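Local structure of cytochrome C3 (Desulfovibrio desulfuricans, 1UP9) at residues 19-22 with 23-26; 29-33 with 34-38; 62-65 with 66-69. The protein probably carries electrons through four covalently attached heme c groups packed into one small chain. All coordinates share one frame; numbering follows the deposited sequence. Where two conformers were deposited one is given.

Interaction 1. Residues 19-22 with 23-26; sequences MFPH and APHE. With HEC (heme c), chain B; SO4 (sulfate ion), chain F.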
loop_
_atom_site.group_PDB
_atom_site.type_symbol
_atom_site.label_atom_id
_atom_site.label_comp_id
_atom_site.label_asym_id
_atom_site.label_seq_id
_atom_site.Cartn_x
_atom_site.Cartn_y
_atom_site.Cartn_z
ATOM N N MET A 19 9.019 2.528 4.020
ATOM C CA MET A 19 9.178 1.144 4.436
ATOM C C MET A 19 7.826 0.533 4.811
ATOM O O MET A 19 7.024 1.145 5.543
ATOM C CB MET A 19 10.147 1.042 5.610
ATOM C CG MET A 19 11.510 1.665 5.257
ATOM S SD MET A 19 12.350 0.893 3.835
ATOM C CE MET A 19 12.829 -0.699 4.509
ATOM N N PHE A 20 7.620 -0.682 4.299
ATOM C CA PHE A 20 6.356 -1.370 4.551
ATOM C C PHE A 20 6.610 -2.558 5.498
ATOM O O PHE A 20 7.386 -3.482 5.135
ATOM C CB PHE A 20 5.704 -1.845 3.234
ATOM C CG PHE A 20 4.484 -2.723 3.549
ATOM C CD1 PHE A 20 3.287 -2.181 3.967
ATOM C CD2 PHE A 20 4.613 -4.116 3.413
ATOM C CE1 PHE A 20 2.223 -2.995 4.270
ATOM C CE2 PHE A 20 3.541 -4.940 3.707
ATOM C CZ PHE A 20 2.348 -4.375 4.131
ATOM N N PRO A 21 5.994 -2.595 6.668
ATOM C CA PRO A 21 6.137 -3.739 7.570
ATOM C C PRO A 21 5.019 -4.762 7.412
ATOM O O PRO A 21 3.827 -4.395 7.586
ATOM C CB PRO A 21 6.007 -3.063 8.965
ATOM C CG PRO A 21 5.079 -1.912 8.765
ATOM C CD PRO A 21 5.145 -1.551 7.297
ATOM N N HIS A 22 5.339 -6.003 7.086
ATOM C CA HIS A 22 4.289 -7.000 6.977
ATOM C C HIS A 22 3.723 -7.363 8.346
ATOM O O HIS A 22 2.534 -7.768 8.421
ATOM C CB HIS A 22 4.750 -8.303 6.296
ATOM C CG HIS A 22 4.739 -8.153 4.807
ATOM N ND1 HIS A 22 5.742 -7.531 4.077
ATOM C CD2 HIS A 22 3.858 -8.538 3.871
ATOM C CE1 HIS A 22 5.464 -7.562 2.775
ATOM N NE2 HIS A 22 4.295 -8.180 2.606
ATOM N N ALA A 23 4.456 -7.298 9.465
ATOM C CA ALA A 23 4.000 -7.882 10.719
ATOM C C ALA A 23 2.680 -7.297 11.202
ATOM O O ALA A 23 1.824 -8.104 11.612
ATOM C CB ALA A 23 5.025 -7.761 11.828
ATOM N N PRO A 24 2.428 -5.995 11.222
ATOM C CA PRO A 24 1.133 -5.461 11.635
ATOM C C PRO A 24 -0.025 -5.941 10.773
ATOM O O PRO A 24 -1.187 -5.780 11.191
ATOM C CB PRO A 24 1.329 -3.934 11.511
ATOM C CG PRO A 24 2.804 -3.761 11.724
ATOM C CD PRO A 24 3.411 -4.907 10.938
ATOM N N HIS A 25 0.325 -6.457 9.586
ATOM C CA HIS A 25 -0.703 -6.859 8.624
ATOM C C HIS A 25 -0.865 -8.358 8.619
ATOM O O HIS A 25 -1.459 -8.901 7.674
ATOM C CB HIS A 25 -0.308 -6.324 7.232
ATOM C CG HIS A 25 -0.164 -4.826 7.210
ATOM N ND1 HIS A 25 1.076 -4.209 7.363
ATOM C CD2 HIS A 25 -1.053 -3.829 7.130
ATOM C CE1 HIS A 25 0.928 -2.905 7.335
ATOM N NE2 HIS A 25 -0.382 -2.638 7.208
ATOM N N GLU A 26 -0.397 -9.085 9.644
ATOM C CA GLU A 26 -0.461 -10.546 9.617
ATOM C C GLU A 26 -1.887 -11.080 9.546
ATOM O O GLU A 26 -2.026 -12.188 9.050
ATOM C CB GLU A 26 0.251 -11.140 10.839
ATOM C CG GLU A 26 1.746 -10.961 10.601
ATOM C CD GLU A 26 2.598 -11.558 11.716
ATOM O OE1 GLU A 26 2.002 -12.274 12.557
ATOM O OE2 GLU A 26 3.823 -11.292 11.690
HETATM FE FE HEC B . 3.366 -8.502 0.852
HETATM C CHA HEC B . 6.206 -7.165 -0.522
HETATM C CHB HEC B . 4.478 -11.579 0.206
HETATM C CHC HEC B . 0.772 -9.786 2.705
HETATM C CHD HEC B . 1.858 -5.411 0.909
HETATM N NA HEC B . 5.054 -9.240 0.070
HETATM C C1A HEC B . 6.108 -8.546 -0.536
HETATM C C2A HEC B . 7.031 -9.485 -1.142
HETATM C C3A HEC B . 6.552 -10.713 -0.905
HETATM C C4A HEC B . 5.304 -10.568 -0.186
HETATM C CMA HEC B . 7.175 -12.075 -1.273
HETATM C CAA HEC B . 8.287 -9.104 -1.920
HETATM C CBA HEC B . 7.945 -8.885 -3.413
HETATM C CGA HEC B . 7.226 -7.568 -3.660
HETATM O O1A HEC B . 6.010 -7.624 -3.986
HETATM O O2A HEC B . 7.931 -6.531 -3.510
HETATM N NB HEC B . 2.804 -10.331 1.410
HETATM C C1B HEC B . 3.359 -11.513 0.989
HETATM C C2B HEC B . 2.585 -12.637 1.491
HETATM C C3B HEC B . 1.575 -12.115 2.225
HETATM C C4B HEC B . 1.675 -10.678 2.139
HETATM C CMB HEC B . 2.949 -14.095 1.219
HETATM C CAB HEC B . 0.489 -12.807 3.037
HETATM C CBB HEC B . 1.078 -13.795 4.077
HETATM N NC HEC B . 1.691 -7.752 1.629
HETATM C C1C HEC B . 0.732 -8.434 2.392
HETATM C C2C HEC B . -0.329 -7.539 2.771
HETATM C C3C HEC B . -0.041 -6.367 2.243
HETATM C C4C HEC B . 1.211 -6.459 1.547
HETATM C CMC HEC B . -1.539 -8.035 3.573
HETATM C CAC HEC B . -0.872 -5.075 2.263
HETATM C CBC HEC B . -1.375 -4.636 3.667
HETATM N ND HEC B . 3.919 -6.672 0.273
HETATM C C1D HEC B . 3.133 -5.525 0.371
HETATM C C2D HEC B . 3.889 -4.409 -0.165
HETATM C C3D HEC B . 5.095 -4.873 -0.564
HETATM C C4D HEC B . 5.134 -6.296 -0.288
HETATM C CMD HEC B . 3.354 -2.992 -0.230
HETATM C CAD HEC B . 6.228 -4.075 -1.221
HETATM C CBD HEC B . 6.139 -4.215 -2.759
HETATM C CGD HEC B . 6.959 -3.216 -3.533
HETATM O O1D HEC B . 6.385 -2.697 -4.512
HETATM O O2D HEC B . 8.091 -2.956 -3.178
HETATM S S SO4 F . 7.954 -6.296 9.342
HETATM O O1 SO4 F . 6.767 -6.131 10.383
HETATM O O2 SO4 F . 8.524 -7.600 9.660
HETATM O O3 SO4 F . 7.622 -6.185 8.091
HETATM O O4 SO4 F . 8.989 -5.400 9.775
#
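Two axial histidines of different hemes, H22 and H25, sit three residues apart in the turn that follows strand 17-20, and the backbone of 19-22 holds the second in place. H25 ND1 donates to P21 O over 2.8 Å; the oxygen lies in the imidazole plane, so the bond fixes the ring's rotation and directs NE2 to the iron of another heme, whose other ligand is H83. A backbone bond from H25 N to H22 O closes the turn, A23 and P24 forming a short 3-10 segment. This is the bis-histidine ligation of a class III cytochrome c: H22 NE2 binds the iron of the heme c of chain B at 2.0 Å, with H34 as the other ligand. F20, flat and apolar, lies between the two sites: its CE2 lies over the centre of the H22 imidazole and 3.3 Å from CHD of this heme, while its CE1 comes over one face of H25, 3.3 Å from H25 CE1, the planes 24° apart but slid so that the rings hardly overlap. P21 CB touches P24 CD at 3.7 Å. A sulfate, probably from the crystallisation liquor, accepts from A23 N at 2.7 Å.

Interaction 2. Residues 29-33 with 34-38; sequences ECVTC and HHLVD. With HEC (heme c), chain B.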
loop_
_atom_site.group_PDB
_atom_site.type_symbol
_atom_site.label_atom_id
_atom_site.label_comp_id
_atom_site.label_asym_id
_atom_site.label_seq_id
_atom_site.Cartn_x
_atom_site.Cartn_y
_atom_site.Cartn_z
ATOM N N GLU A 29 -5.517 -10.720 4.724
ATOM C CA GLU A 29 -5.227 -11.695 3.684
ATOM C C GLU A 29 -4.186 -11.190 2.696
ATOM O O GLU A 29 -4.287 -10.032 2.298
ATOM C CB GLU A 29 -6.518 -12.026 2.927
ATOM C CG GLU A 29 -7.498 -12.822 3.776
ATOM C CD GLU A 29 -8.803 -13.133 3.069
ATOM O OE1 GLU A 29 -8.944 -12.686 1.910
ATOM O OE2 GLU A 29 -9.668 -13.786 3.719
ATOM N N CYS A 30 -3.240 -12.026 2.239
ATOM C CA CYS A 30 -2.230 -11.545 1.301
ATOM C C CYS A 30 -2.876 -10.903 0.078
ATOM O O CYS A 30 -2.441 -9.898 -0.437
ATOM C CB CYS A 30 -1.286 -12.665 0.805
ATOM S SG CYS A 30 -0.649 -13.808 2.003
ATOM N N VAL A 31 -3.972 -11.533 -0.363
ATOM C CA VAL A 31 -4.615 -11.123 -1.617
ATOM C C VAL A 31 -5.278 -9.776 -1.493
ATOM O O VAL A 31 -5.584 -9.195 -2.539
ATOM C CB VAL A 31 -5.581 -12.240 -2.070
ATOM C CG1 VAL A 31 -6.863 -12.218 -1.237
ATOM C CG2 VAL A 31 -5.878 -12.144 -3.570
ATOM N N THR A 32 -5.499 -9.266 -0.271
ATOM C CA THR A 32 -6.032 -7.898 -0.205
ATOM C C THR A 32 -5.103 -6.923 -0.901
ATOM O O THR A 32 -5.546 -5.990 -1.594
ATOM C CB THR A 32 -6.162 -7.518 1.271
ATOM O OG1 THR A 32 -7.216 -8.365 1.792
ATOM C CG2 THR A 32 -6.519 -6.042 1.411
ATOM N N CYS A 33 -3.796 -7.149 -0.699
ATOM C CA CYS A 33 -2.776 -6.271 -1.287
ATOM C C CYS A 33 -2.222 -6.849 -2.589
ATOM O O CYS A 33 -2.220 -6.175 -3.604
ATOM C CB CYS A 33 -1.645 -6.046 -0.270
ATOM S SG CYS A 33 -2.343 -5.269 1.214
ATOM N N HIS A 34 -1.753 -8.081 -2.448
ATOM C CA HIS A 34 -1.210 -8.808 -3.607
ATOM C C HIS A 34 -2.375 -9.397 -4.363
ATOM O O HIS A 34 -2.637 -10.609 -4.360
ATOM C CB HIS A 34 -0.263 -9.894 -3.132
ATOM C CG HIS A 34 0.913 -9.354 -2.383
ATOM N ND1 HIS A 34 1.993 -8.734 -3.001
ATOM C CD2 HIS A 34 1.204 -9.360 -1.059
ATOM C CE1 HIS A 34 2.885 -8.377 -2.068
ATOM N NE2 HIS A 34 2.425 -8.737 -0.889
ATOM N N HIS A 35 -3.142 -8.520 -5.019
ATOM C CA HIS A 35 -4.408 -8.934 -5.582
ATOM C C HIS A 35 -4.158 -9.809 -6.816
ATOM O O HIS A 35 -3.094 -9.785 -7.444
ATOM C CB HIS A 35 -5.253 -7.738 -5.960
ATOM C CG HIS A 35 -4.598 -6.818 -6.927
ATOM N ND1 HIS A 35 -4.626 -7.076 -8.276
ATOM C CD2 HIS A 35 -3.891 -5.672 -6.757
ATOM C CE1 HIS A 35 -3.957 -6.113 -8.898
ATOM N NE2 HIS A 35 -3.496 -5.238 -8.020
ATOM N N LEU A 36 -5.170 -10.603 -7.173
ATOM C CA LEU A 36 -5.048 -11.389 -8.399
ATOM C C LEU A 36 -4.894 -10.493 -9.626
ATOM O O LEU A 36 -5.440 -9.380 -9.705
ATOM C CB LEU A 36 -6.294 -12.295 -8.581
ATOM C CG LEU A 36 -6.555 -13.278 -7.430
ATOM C CD1 LEU A 36 -7.782 -14.135 -7.784
ATOM C CD2 LEU A 36 -5.355 -14.135 -7.073
ATOM N N VAL A 37 -4.174 -10.964 -10.636
ATOM C CA VAL A 37 -4.092 -10.274 -11.917
ATOM C C VAL A 37 -4.328 -11.315 -12.997
ATOM O O VAL A 37 -3.684 -12.370 -12.999
ATOM C CB VAL A 37 -2.692 -9.642 -12.091
ATOM C CG1 VAL A 37 -2.566 -9.042 -13.468
ATOM C CG2 VAL A 37 -2.440 -8.597 -11.001
ATOM N N ASP A 38 -5.244 -11.022 -13.903
ATOM C CA ASP A 38 -5.631 -11.959 -14.951
ATOM C C ASP A 38 -6.036 -13.287 -14.303
ATOM O O ASP A 38 -5.767 -14.311 -14.914
ATOM C CB ASP A 38 -4.518 -12.185 -15.976
ATOM C CG ASP A 38 -4.208 -10.920 -16.744
ATOM O OD1 ASP A 38 -5.056 -10.025 -16.844
ATOM O OD2 ASP A 38 -3.079 -10.774 -17.250
HETATM FE FE HEC B . 3.366 -8.502 0.852
HETATM C CHA HEC B . 6.206 -7.165 -0.522
HETATM C CHB HEC B . 4.478 -11.579 0.206
HETATM C CHC HEC B . 0.772 -9.786 2.705
HETATM C CHD HEC B . 1.858 -5.411 0.909
HETATM N NA HEC B . 5.054 -9.240 0.070
HETATM C C1A HEC B . 6.108 -8.546 -0.536
HETATM C C2A HEC B . 7.031 -9.485 -1.142
HETATM C C3A HEC B . 6.552 -10.713 -0.905
HETATM C C4A HEC B . 5.304 -10.568 -0.186
HETATM C CMA HEC B . 7.175 -12.075 -1.273
HETATM C CAA HEC B . 8.287 -9.104 -1.920
HETATM C CBA HEC B . 7.945 -8.885 -3.413
HETATM C CGA HEC B . 7.226 -7.568 -3.660
HETATM O O1A HEC B . 6.010 -7.624 -3.986
HETATM O O2A HEC B . 7.931 -6.531 -3.510
HETATM N NB HEC B . 2.804 -10.331 1.410
HETATM C C1B HEC B . 3.359 -11.513 0.989
HETATM C C2B HEC B . 2.585 -12.637 1.491
HETATM C C3B HEC B . 1.575 -12.115 2.225
HETATM C C4B HEC B . 1.675 -10.678 2.139
HETATM C CMB HEC B . 2.949 -14.095 1.219
HETATM C CAB HEC B . 0.489 -12.807 3.037
HETATM C CBB HEC B . 1.078 -13.795 4.077
HETATM N NC HEC B . 1.691 -7.752 1.629
HETATM C C1C HEC B . 0.732 -8.434 2.392
HETATM C C2C HEC B . -0.329 -7.539 2.771
HETATM C C3C HEC B . -0.041 -6.367 2.243
HETATM C C4C HEC B . 1.211 -6.459 1.547
HETATM C CMC HEC B . -1.539 -8.035 3.573
HETATM C CAC HEC B . -0.872 -5.075 2.263
HETATM C CBC HEC B . -1.375 -4.636 3.667
HETATM N ND HEC B . 3.919 -6.672 0.273
HETATM C C1D HEC B . 3.133 -5.525 0.371
HETATM C C2D HEC B . 3.889 -4.409 -0.165
HETATM C C3D HEC B . 5.095 -4.873 -0.564
HETATM C C4D HEC B . 5.134 -6.296 -0.288
HETATM C CMD HEC B . 3.354 -2.992 -0.230
HETATM C CAD HEC B . 6.228 -4.075 -1.221
HETATM C CBD HEC B . 6.139 -4.215 -2.759
HETATM C CGD HEC B . 6.959 -3.216 -3.533
HETATM O O1D HEC B . 6.385 -2.697 -4.512
HETATM O O2D HEC B . 8.091 -2.956 -3.178
#
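C30, C33 and H34 join a short, weakly bonded helix to the heme c of chain B, and backbone bonds across 29-33 and 34-38 set their spacing. H34 N donates to C30 O over 2.8 Å, and C33 N reaches the same oxygen, so two donors grip it. A weak bond from H35 N to C33 O makes H34 the centre of an inverse gamma turn, sending H34 and H35 to different hemes. Covalent links come next: C30 SG is joined to heme CAB and C33 SG to heme CAC, each at 1.8 Å. With H34 NE2 on the iron at 2.0 Å, this is the CXXCH heme-attachment motif of c-type cytochromes; H22 holds the iron's other axial position. Cysteine suits these places because its thiol adds to a heme vinyl group to give a thioether. H35 ND1 donates to L36 O over 2.8 Å at 164°, the oxygen close to the ring plane, which steadies the ring while its NE2 binds the iron of a further heme opposite H52. V31 CA approaches H34 O at 3.4 Å in a CA-H...O contact, and V31 CG2, anti to the backbone N, meets L36 CD2 at 4.1 Å.

Interaction 3. Residues 62-65 with 66-69; sequences KSLY and YVVH. With HEC (heme c), chain E.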
loop_
_atom_site.group_PDB
_atom_site.type_symbol
_atom_site.label_atom_id
_atom_site.label_comp_id
_atom_site.label_asym_id
_atom_site.label_seq_id
_atom_site.Cartn_x
_atom_site.Cartn_y
_atom_site.Cartn_z
ATOM N N LYS A 62 -2.402 3.088 -13.386
ATOM C CA LYS A 62 -0.961 2.801 -13.438
ATOM C C LYS A 62 -0.198 3.564 -12.363
ATOM O O LYS A 62 1.009 3.316 -12.206
ATOM C CB LYS A 62 -0.356 3.186 -14.797
ATOM C CG LYS A 62 -0.663 2.266 -15.959
ATOM C CD LYS A 62 -0.113 2.869 -17.255
ATOM N N SER A 63 -0.838 4.504 -11.670
ATOM C CA SER A 63 -0.103 5.345 -10.726
ATOM C C SER A 63 0.136 4.666 -9.397
ATOM O O SER A 63 -0.807 4.378 -8.658
ATOM C CB SER A 63 -0.886 6.669 -10.518
ATOM O OG SER A 63 -0.394 7.262 -9.323
ATOM N N LEU A 64 1.373 4.372 -9.003
ATOM C CA LEU A 64 1.711 3.816 -7.689
ATOM C C LEU A 64 1.156 4.729 -6.609
ATOM O O LEU A 64 0.613 4.301 -5.594
ATOM C CB LEU A 64 3.234 3.570 -7.581
ATOM C CG LEU A 64 3.649 2.866 -6.275
ATOM C CD1 LEU A 64 2.956 1.502 -6.170
ATOM C CD2 LEU A 64 5.168 2.722 -6.226
ATOM N N TYR A 65 1.316 6.062 -6.763
ATOM C CA TYR A 65 0.868 6.987 -5.742
ATOM C C TYR A 65 -0.629 6.813 -5.503
ATOM O O TYR A 65 -1.121 6.846 -4.379
ATOM C CB TYR A 65 1.136 8.428 -6.169
ATOM C CG TYR A 65 0.718 9.522 -5.235
ATOM C CD1 TYR A 65 1.598 9.980 -4.271
ATOM C CD2 TYR A 65 -0.542 10.090 -5.323
ATOM C CE1 TYR A 65 1.169 10.996 -3.431
ATOM C CE2 TYR A 65 -0.984 11.110 -4.484
ATOM C CZ TYR A 65 -0.096 11.542 -3.530
ATOM O OH TYR A 65 -0.464 12.552 -2.688
ATOM N N TYR A 66 -1.380 6.701 -6.578
ATOM C CA TYR A 66 -2.843 6.611 -6.493
ATOM C C TYR A 66 -3.241 5.346 -5.772
ATOM O O TYR A 66 -4.097 5.298 -4.908
ATOM C CB TYR A 66 -3.414 6.607 -7.919
ATOM C CG TYR A 66 -4.906 6.690 -7.961
ATOM C CD1 TYR A 66 -5.581 7.821 -7.589
ATOM C CD2 TYR A 66 -5.603 5.569 -8.404
ATOM C CE1 TYR A 66 -6.960 7.810 -7.661
ATOM C CE2 TYR A 66 -6.968 5.571 -8.477
ATOM C CZ TYR A 66 -7.635 6.699 -8.097
ATOM O OH TYR A 66 -9.011 6.650 -8.196
ATOM N N VAL A 67 -2.588 4.207 -6.111
ATOM C CA VAL A 67 -3.034 2.948 -5.509
ATOM C C VAL A 67 -2.598 2.852 -4.052
ATOM O O VAL A 67 -3.174 2.048 -3.304
ATOM C CB VAL A 67 -2.612 1.674 -6.270
ATOM C CG1 VAL A 67 -3.066 1.727 -7.725
ATOM C CG2 VAL A 67 -1.105 1.398 -6.197
ATOM N N VAL A 68 -1.653 3.676 -3.617
ATOM C CA VAL A 68 -1.316 3.729 -2.185
ATOM C C VAL A 68 -2.244 4.677 -1.465
ATOM O O VAL A 68 -2.702 4.404 -0.347
ATOM C CB VAL A 68 0.152 4.181 -2.095
ATOM C CG1 VAL A 68 0.483 4.686 -0.693
ATOM C CG2 VAL A 68 1.065 3.042 -2.544
ATOM N N HIS A 69 -2.509 5.874 -2.008
ATOM C CA HIS A 69 -3.027 6.979 -1.231
ATOM C C HIS A 69 -4.524 7.249 -1.517
ATOM O O HIS A 69 -5.125 7.980 -0.707
ATOM C CB HIS A 69 -2.267 8.281 -1.519
ATOM C CG HIS A 69 -0.807 8.262 -1.168
ATOM N ND1 HIS A 69 0.145 7.813 -2.057
ATOM C CD2 HIS A 69 -0.119 8.670 -0.078
ATOM C CE1 HIS A 69 1.355 7.922 -1.480
ATOM N NE2 HIS A 69 1.228 8.448 -0.270
HETATM FE FE HEC E . 2.674 8.899 1.061
HETATM C CHA HEC E . 5.074 8.273 -1.289
HETATM C CHB HEC E . 2.420 12.068 -0.142
HETATM C CHC HEC E . 0.501 9.607 3.581
HETATM C CHD HEC E . 2.677 5.616 1.969
HETATM N NA HEC E . 3.603 9.960 -0.346
HETATM C C1A HEC E . 4.618 9.559 -1.190
HETATM C C2A HEC E . 5.116 10.660 -1.975
HETATM C C3A HEC E . 4.364 11.718 -1.673
HETATM C C4A HEC E . 3.424 11.301 -0.677
HETATM C CMA HEC E . 4.410 13.139 -2.246
HETATM C CAA HEC E . 6.306 10.531 -2.950
HETATM C CBA HEC E . 5.836 10.007 -4.309
HETATM C CGA HEC E . 7.018 9.604 -5.184
HETATM O O1A HEC E . 8.143 9.569 -4.643
HETATM O O2A HEC E . 6.768 9.311 -6.365
HETATM N NB HEC E . 1.645 10.510 1.594
HETATM C C1B HEC E . 1.570 11.681 0.892
HETATM C C2B HEC E . 0.501 12.466 1.448
HETATM C C3B HEC E . 0.012 11.843 2.536
HETATM C C4B HEC E . 0.733 10.597 2.653
HETATM C CMB HEC E . 0.080 13.826 0.874
HETATM C CAB HEC E . -1.060 12.276 3.543
HETATM C CBB HEC E . -2.479 12.145 2.950
HETATM N NC HEC E . 1.804 7.853 2.483
HETATM C C1C HEC E . 1.020 8.333 3.533
HETATM C C2C HEC E . 0.773 7.301 4.515
HETATM C C3C HEC E . 1.345 6.192 4.038
HETATM C C4C HEC E . 1.978 6.505 2.765
HETATM C CMC HEC E . 0.027 7.551 5.842
HETATM C CAC HEC E . 1.459 4.798 4.617
HETATM C CBC HEC E . 0.080 4.169 4.956
HETATM N ND HEC E . 3.591 7.263 0.381
HETATM C C1D HEC E . 3.411 5.982 0.858
HETATM C C2D HEC E . 4.136 5.063 0.022
HETATM C C3D HEC E . 4.858 5.774 -0.869
HETATM C C4D HEC E . 4.530 7.179 -0.629
HETATM C CMD HEC E . 4.110 3.547 0.150
HETATM C CAD HEC E . 5.836 5.265 -1.937
HETATM C CBD HEC E . 5.123 4.703 -3.195
HETATM C CGD HEC E . 4.515 5.793 -4.020
HETATM O O1D HEC E . 5.147 6.252 -4.999
HETATM O O2D HEC E . 3.401 6.251 -3.671
#
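Y66, in helix 64-69, meets S63 at the N-cap. Its backbone N donates to S63 OG over 3.0 Å, a capping bond that serine's short hydroxyl side chain is well suited to make; the same OG is also hydrogen-bonded to A57 O, which ties the helix start to the preceding loop. The S63 hydroxyl lies anti to the backbone N (chi1 162°), and Y66 CB packs against it. V67 follows with the first full helical bond, N to S63 O, and sets CG2 against L64 CD1 at 4.1 Å. V68 N donates to L64 O, and its branched side chain turns CG1 onto the porphyrin, 3.6 Å from heme C1D. The helix thus serves as a ligand-bearing element of a bis-histidine heme site, for H69 NE2 binds the iron of the heme c of chain E at 2.0 Å, and H106 takes the other axial position. H69 reaches back one turn to Y65 O with its backbone N at 2.9 Å and with ring ND1 at 2.8 Å, the latter on a lone pair, the oxygen lying in the imidazole plane. The ND1 bond helps fix the ring's rotation; the backbone bond holds the helix turn. The flat phenol ring of Y65 matches one imidazole face of H69, stacked offset with centroids 4.1 Å apart and planes at 25°, while V68 CG1 lies over the opposite face.

Overall arrangement
Along the chain the three contacts come in series within one class III cytochrome c fold: interaction 1 at the end of strand 17-20, interaction 2 on helix 30-33, interaction 3 on helix 64-69. Interactions 1 and 2, with centres about 15 Å apart, meet at the heme c of chain B, which they ligate from its two sides. Interaction 3 serves the heme c of chain E; its centre is about 15 Å from that of interaction 2 and about 18 Å from that of interaction 1, on the opposite side of the chain's centre. Together they supply axial histidines to all four hemes, so a chain with little regular secondary structure is organised around its cofactors.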